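Local coordinates for protein tannase (Lactobacillus plantarum, PDB 3WA7) that hydrolyses the galloyl ester bonds of tannins, probably through a serine nucleophile of the alpha/beta-hydrolase kind, at residues A[207-212]-A[355-360]; A[213-218]-A[424-429]. All coordinates share one frame; numbering follows the deposited sequence.

Contacts 1 and 2 use successive turns of helix 209-220, both in the buried interior, with centres about 13 Å apart. Contact 1 joins the start of that helix to the short helix 356-360, contact 2 its next turns to helix 425-436. They also touch: I426 of contact 2 packs on H207, N208 and A212 of contact 1, with H207 CE1 3.4 Å from I426 CG2. No hydrogen bond crosses either interface. Contact 1 is an apolar touch flanked by polar groups, and its E357 points a carboxylate at a bound glycerol near a probable catalytic triad; contact 2, equally buried, is hydrocarbon throughout and joins two helices.

Contact 1 (A[207-212]-A[355-360])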
loop_
_atom_site.group_PDB
_atom_site.type_symbol
_atom_site.label_atom_id
_atom_site.label_comp_id
_atom_site.label_asym_id
_atom_site.label_seq_id
_atom_site.Cartn_x
_atom_site.Cartn_y
_atom_site.Cartn_z
ATOM N N HIS A 207 2.158 3.076 5.400
ATOM C CA HIS A 207 2.158 4.530 5.272
ATOM C C HIS A 207 2.186 5.213 6.641
ATOM O O HIS A 207 2.308 4.547 7.668
ATOM C CB HIS A 207 0.903 4.970 4.520
ATOM C CG HIS A 207 -0.356 4.824 5.318
ATOM N ND1 HIS A 207 -0.890 3.599 5.657
ATOM C CD2 HIS A 207 -1.158 5.755 5.886
ATOM C CE1 HIS A 207 -1.966 3.783 6.403
ATOM N NE2 HIS A 207 -2.150 5.083 6.557
ATOM N N ASN A 208 2.051 6.540 6.645
ATOM C CA ASN A 208 2.078 7.322 7.887
ATOM C C ASN A 208 3.376 6.953 8.608
ATOM O O ASN A 208 3.417 6.757 9.829
ATOM C CB ASN A 208 0.847 6.985 8.742
ATOM C CG ASN A 208 0.612 7.986 9.857
ATOM O OD1 ASN A 208 1.159 9.088 9.842
ATOM N ND2 ASN A 208 -0.218 7.609 10.826
ATOM N N LEU A 209 4.445 6.879 7.819
ATOM C CA LEU A 209 5.762 6.484 8.299
ATOM C C LEU A 209 6.336 7.267 9.475
ATOM O O LEU A 209 6.975 6.680 10.351
ATOM C CB LEU A 209 6.754 6.504 7.126
ATOM C CG LEU A 209 6.304 5.706 5.895
ATOM C CD1 LEU A 209 7.339 5.855 4.788
ATOM C CD2 LEU A 209 6.108 4.231 6.259
ATOM N N GLU A 210 6.105 8.575 9.509
ATOM C CA GLU A 210 6.640 9.410 10.579
ATOM C C GLU A 210 5.952 9.181 11.924
ATOM O O GLU A 210 6.367 9.738 12.938
ATOM C CB GLU A 210 6.552 10.897 10.202
ATOM C CG GLU A 210 5.140 11.457 10.166
ATOM C CD GLU A 210 4.493 11.351 8.798
ATOM O OE1 GLU A 210 4.723 10.342 8.101
ATOM O OE2 GLU A 210 3.744 12.282 8.425
ATOM N N HIS A 211 4.902 8.363 11.934
ATOM C CA HIS A 211 4.193 8.069 13.177
ATOM C C HIS A 211 4.097 6.561 13.397
ATOM O O HIS A 211 3.520 6.108 14.388
ATOM C CB HIS A 211 2.782 8.663 13.147
ATOM C CG HIS A 211 2.757 10.143 12.921
ATOM N ND1 HIS A 211 2.105 10.720 11.854
ATOM C CD2 HIS A 211 3.315 11.161 13.618
ATOM C CE1 HIS A 211 2.266 12.031 11.901
ATOM N NE2 HIS A 211 2.996 12.324 12.961
ATOM N N ALA A 212 4.672 5.794 12.472
ATOM C CA ALA A 212 4.644 4.332 12.545
ATOM C C ALA A 212 5.455 3.755 13.697
ATOM O O ALA A 212 5.123 2.686 14.210
ATOM C CB ALA A 212 5.125 3.733 11.224
ATOM N N SER A 355 17.047 1.036 7.798
ATOM C CA SER A 355 15.760 0.499 7.351
ATOM C C SER A 355 15.419 0.898 5.920
ATOM O O SER A 355 16.051 1.781 5.343
ATOM C CB SER A 355 14.630 0.973 8.268
ATOM O OG SER A 355 14.100 2.202 7.801
ATOM N N PRO A 356 14.415 0.234 5.321
ATOM C CA PRO A 356 14.024 0.567 3.948
ATOM C C PRO A 356 13.506 2.001 3.904
ATOM O O PRO A 356 13.760 2.741 2.952
ATOM C CB PRO A 356 12.923 -0.446 3.647
ATOM C CG PRO A 356 13.340 -1.637 4.453
ATOM C CD PRO A 356 13.752 -1.005 5.768
ATOM N N GLU A 357 12.777 2.392 4.945
ATOM C CA GLU A 357 12.235 3.740 5.010
ATOM C C GLU A 357 13.342 4.791 5.135
ATOM O O GLU A 357 13.214 5.892 4.602
ATOM C CB GLU A 357 11.246 3.868 6.176
ATOM C CG GLU A 357 9.950 3.065 6.010
ATOM C CD GLU A 357 10.134 1.574 6.240
ATOM O OE1 GLU A 357 11.030 1.193 7.018
ATOM O OE2 GLU A 357 9.364 0.779 5.659
ATOM N N ASN A 358 14.425 4.464 5.839
ATOM C CA ASN A 358 15.534 5.414 5.974
ATOM C C ASN A 358 16.097 5.708 4.579
ATOM O O ASN A 358 16.385 6.858 4.236
ATOM C CB ASN A 358 16.651 4.836 6.858
ATOM C CG ASN A 358 16.298 4.841 8.342
ATOM O OD1 ASN A 358 16.353 3.808 9.007
ATOM N ND2 ASN A 358 15.946 6.010 8.864
ATOM N N ASN A 359 16.243 4.651 3.783
ATOM C CA ASN A 359 16.771 4.737 2.421
ATOM C C ASN A 359 15.785 5.478 1.515
ATOM O O ASN A 359 16.189 6.223 0.625
ATOM C CB ASN A 359 17.025 3.319 1.898
ATOM C CG ASN A 359 17.774 3.288 0.578
ATOM O OD1 ASN A 359 17.655 2.320 -0.175
ATOM N ND2 ASN A 359 18.565 4.324 0.300
ATOM N N LEU A 360 14.490 5.265 1.741
ATOM C CA LEU A 360 13.457 5.948 0.962
ATOM C C LEU A 360 13.601 7.458 1.123
ATOM O O LEU A 360 13.455 8.214 0.160
ATOM C CB LEU A 360 12.056 5.537 1.443
ATOM C CG LEU A 360 10.902 6.435 0.979
ATOM C CD1 LEU A 360 10.707 6.288 -0.532
ATOM C CD2 LEU A 360 9.621 6.059 1.731
#
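L209 touches E357 and L360 through aliphatic carbons alone, and the flat groups lie behind this interface. The H211 ring carries E210 CG on one face, 3.4 Å above the plane and over its centre; N208 CG lies at its edge, in plane. There H211 ND1 donates to N208 OD1 (2.8 Å, 162° at the hydrogen); OD1 lies close to the ring plane, while the donor is tilted 24° from the carbonyl plane. N395 donates to the same OD1, and Y268 stacks on H211, so ring and amide are both fixed in rotation.

Across the interface the two methyls of L209 do the touching. L209 CD1 meets L360 CD2 at 3.8 Å, the two side chains crossing at about a right angle. L209 CD1 and CD2 each lie 4.0 Å from E357 CG, so the methylene sits at the fork of the two methyls. E357 bends at chi2 (75°), which turns its carboxylate off the leucine, and OE2 bonds a bound glycerol. At the start of helix 356-360, N358 N donates to S355 OG (3.0 Å), while S355 N reaches N358 OD1 at 3.1 Å, in the carbonyl plane on a lone pair: a capping box. E357 lies near the probable nucleophile elbow and Ser-His-Asp triad of S163, D419 and H451, so L209 and L360 pack behind a glutamate that probably lines the active-site pocket of this alpha/beta-hydrolase.

Contact 2 (A[213-218]-A[424-429]); sequences DMAYEW and FAIPII
A215 and A425 face each other where helix 213-218 meets helix 425-429, their CB atoms 4.4 Å apart. Each methyl is a small bump set into a shallow hollow. That of A215 fits between A425 CB and the tip of I426, with I426 CD1 at 3.9 Å; that of A425 drops between A215 and the indole of W218, one turn on, whose CZ3 lies 4.2 Å from A425 CB and approaches obliquely.

I426 starts off to one side, but CG1 lies beside its backbone N and chi2 (-61°) turns CD1 back onto A215. W218 NE1 is hydrogen-bonded to G288 O, which helps to fix the indole, and the ring packs on R293 and V296 of helix 291-309, while A215 O lies at the indole edge, in plane. The axes of the two segments stay 10.5 Å apart even with alanine facing alanine, their N-to-C directions at 119°, so the contact is a local crossing bridged by the longer I426 and W218.

Helix 425-436 links the adjacent parallel strands 410-414 and 440-444 as a beta-alpha-beta crossover. Helix 209-220 opens the long insertion between strands 199-203 and 410-414, so the contact packs that insertion against a core helix of the alpha/beta-hydrolase fold.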
loop_
_atom_site.group_PDB
_atom_site.type_symbol
_atom_site.label_atom_id
_atom_site.label_comp_id
_atom_site.label_asym_id
_atom_site.label_seq_id
_atom_site.Cartn_x
_atom_site.Cartn_y
_atom_site.Cartn_z
ATOM N N ASP A 213 6.523 4.439 14.099
ATOM C CA ASP A 213 7.333 3.944 15.208
ATOM C C ASP A 213 6.539 3.996 16.503
ATOM O O ASP A 213 6.568 3.048 17.293
ATOM C CB ASP A 213 8.623 4.757 15.357
ATOM C CG ASP A 213 9.630 4.447 14.264
ATOM O OD1 ASP A 213 9.783 3.252 13.933
ATOM O OD2 ASP A 213 10.270 5.389 13.753
HETATM N N MSE A 214 5.837 5.104 16.724
HETATM C CA MSE A 214 5.024 5.255 17.926
HETATM C C MSE A 214 3.899 4.224 17.947
HETATM O O MSE A 214 3.595 3.650 18.991
HETATM C CB MSE A 214 4.415 6.657 17.998
HETATM C CG MSE A 214 5.408 7.749 18.328
HETATM SE SE MSE A 214 4.503 9.449 18.509
HETATM C CE MSE A 214 4.077 9.739 16.668
ATOM N N ALA A 215 3.278 3.994 16.794
ATOM C CA ALA A 215 2.188 3.029 16.719
ATOM C C ALA A 215 2.691 1.617 16.987
ATOM O O ALA A 215 2.029 0.828 17.667
ATOM C CB ALA A 215 1.516 3.089 15.343
ATOM N N TYR A 216 3.867 1.297 16.460
ATOM C CA TYR A 216 4.420 -0.037 16.636
ATOM C C TYR A 216 4.690 -0.348 18.100
ATOM O O TYR A 216 4.420 -1.456 18.565
ATOM C CB TYR A 216 5.717 -0.203 15.838
ATOM C CG TYR A 216 5.964 -1.632 15.398
ATOM C CD1 TYR A 216 5.233 -2.191 14.347
ATOM C CD2 TYR A 216 6.897 -2.437 16.053
ATOM C CE1 TYR A 216 5.420 -3.519 13.958
ATOM C CE2 TYR A 216 7.093 -3.772 15.673
ATOM C CZ TYR A 216 6.352 -4.302 14.629
ATOM O OH TYR A 216 6.532 -5.615 14.253
ATOM N N GLU A 217 5.228 0.626 18.826
ATOM C CA GLU A 217 5.529 0.418 20.233
ATOM C C GLU A 217 4.285 0.455 21.113
ATOM O O GLU A 217 4.249 -0.188 22.160
ATOM C CB GLU A 217 6.575 1.427 20.701
ATOM C CG GLU A 217 7.902 1.253 19.977
ATOM C CD GLU A 217 8.311 -0.209 19.865
ATOM O OE1 GLU A 217 8.339 -0.906 20.900
ATOM O OE2 GLU A 217 8.608 -0.666 18.743
ATOM N N TRP A 218 3.266 1.206 20.705
ATOM C CA TRP A 218 2.032 1.212 21.476
ATOM C C TRP A 218 1.526 -0.230 21.446
ATOM O O TRP A 218 1.038 -0.759 22.445
ATOM C CB TRP A 218 0.978 2.116 20.835
ATOM C CG TRP A 218 -0.407 1.837 21.357
ATOM C CD1 TRP A 218 -0.929 2.229 22.559
ATOM C CD2 TRP A 218 -1.408 1.023 20.732
ATOM N NE1 TRP A 218 -2.191 1.704 22.722
ATOM C CE2 TRP A 218 -2.508 0.959 21.616
ATOM C CE3 TRP A 218 -1.478 0.336 19.512
ATOM C CZ2 TRP A 218 -3.668 0.235 21.319
ATOM C CZ3 TRP A 218 -2.636 -0.388 19.216
ATOM C CH2 TRP A 218 -3.713 -0.431 20.119
ATOM N N PHE A 424 -1.566 -2.467 13.759
ATOM C CA PHE A 424 -2.937 -2.506 13.267
ATOM C C PHE A 424 -3.512 -1.098 13.340
ATOM O O PHE A 424 -4.416 -0.749 12.588
ATOM C CB PHE A 424 -3.787 -3.435 14.138
ATOM C CG PHE A 424 -3.328 -4.861 14.125
ATOM C CD1 PHE A 424 -2.984 -5.505 15.309
ATOM C CD2 PHE A 424 -3.243 -5.561 12.924
ATOM C CE1 PHE A 424 -2.557 -6.835 15.298
ATOM C CE2 PHE A 424 -2.819 -6.886 12.900
ATOM C CZ PHE A 424 -2.476 -7.526 14.088
ATOM N N ALA A 425 -2.978 -0.294 14.257
ATOM C CA ALA A 425 -3.443 1.080 14.435
ATOM C C ALA A 425 -3.294 1.915 13.169
ATOM O O ALA A 425 -4.105 2.799 12.905
ATOM C CB ALA A 425 -2.684 1.744 15.578
ATOM N N ILE A 426 -2.250 1.637 12.392
ATOM C CA ILE A 426 -1.994 2.380 11.164
ATOM C C ILE A 426 -3.140 2.285 10.144
ATOM O O ILE A 426 -3.677 3.307 9.721
ATOM C CB ILE A 426 -0.645 1.933 10.537
ATOM C CG1 ILE A 426 0.510 2.391 11.438
ATOM C CG2 ILE A 426 -0.489 2.501 9.134
ATOM C CD1 ILE A 426 0.609 3.909 11.619
ATOM N N PRO A 427 -3.524 1.066 9.723
ATOM C CA PRO A 427 -4.628 1.014 8.756
ATOM C C PRO A 427 -5.962 1.447 9.382
ATOM O O PRO A 427 -6.837 1.978 8.698
ATOM C CB PRO A 427 -4.632 -0.448 8.303
ATOM C CG PRO A 427 -4.074 -1.178 9.494
ATOM C CD PRO A 427 -2.949 -0.272 9.939
ATOM N N ILE A 428 -6.114 1.230 10.684
ATOM C CA ILE A 428 -7.348 1.624 11.355
ATOM C C ILE A 428 -7.504 3.147 11.346
ATOM O O ILE A 428 -8.601 3.662 11.132
ATOM C CB ILE A 428 -7.382 1.090 12.810
ATOM C CG1 ILE A 428 -7.511 -0.439 12.784
ATOM C CG2 ILE A 428 -8.552 1.710 13.569
ATOM C CD1 ILE A 428 -7.332 -1.105 14.139
ATOM N N ILE A 429 -6.406 3.864 11.568
ATOM C CA ILE A 429 -6.443 5.324 11.558
ATOM C C ILE A 429 -6.877 5.817 10.179
ATOM O O ILE A 429 -7.703 6.723 10.068
ATOM C CB ILE A 429 -5.062 5.927 11.902
ATOM C CG1 ILE A 429 -4.777 5.750 13.398
ATOM C CG2 ILE A 429 -5.027 7.407 11.524
ATOM C CD1 ILE A 429 -3.357 6.117 13.802
#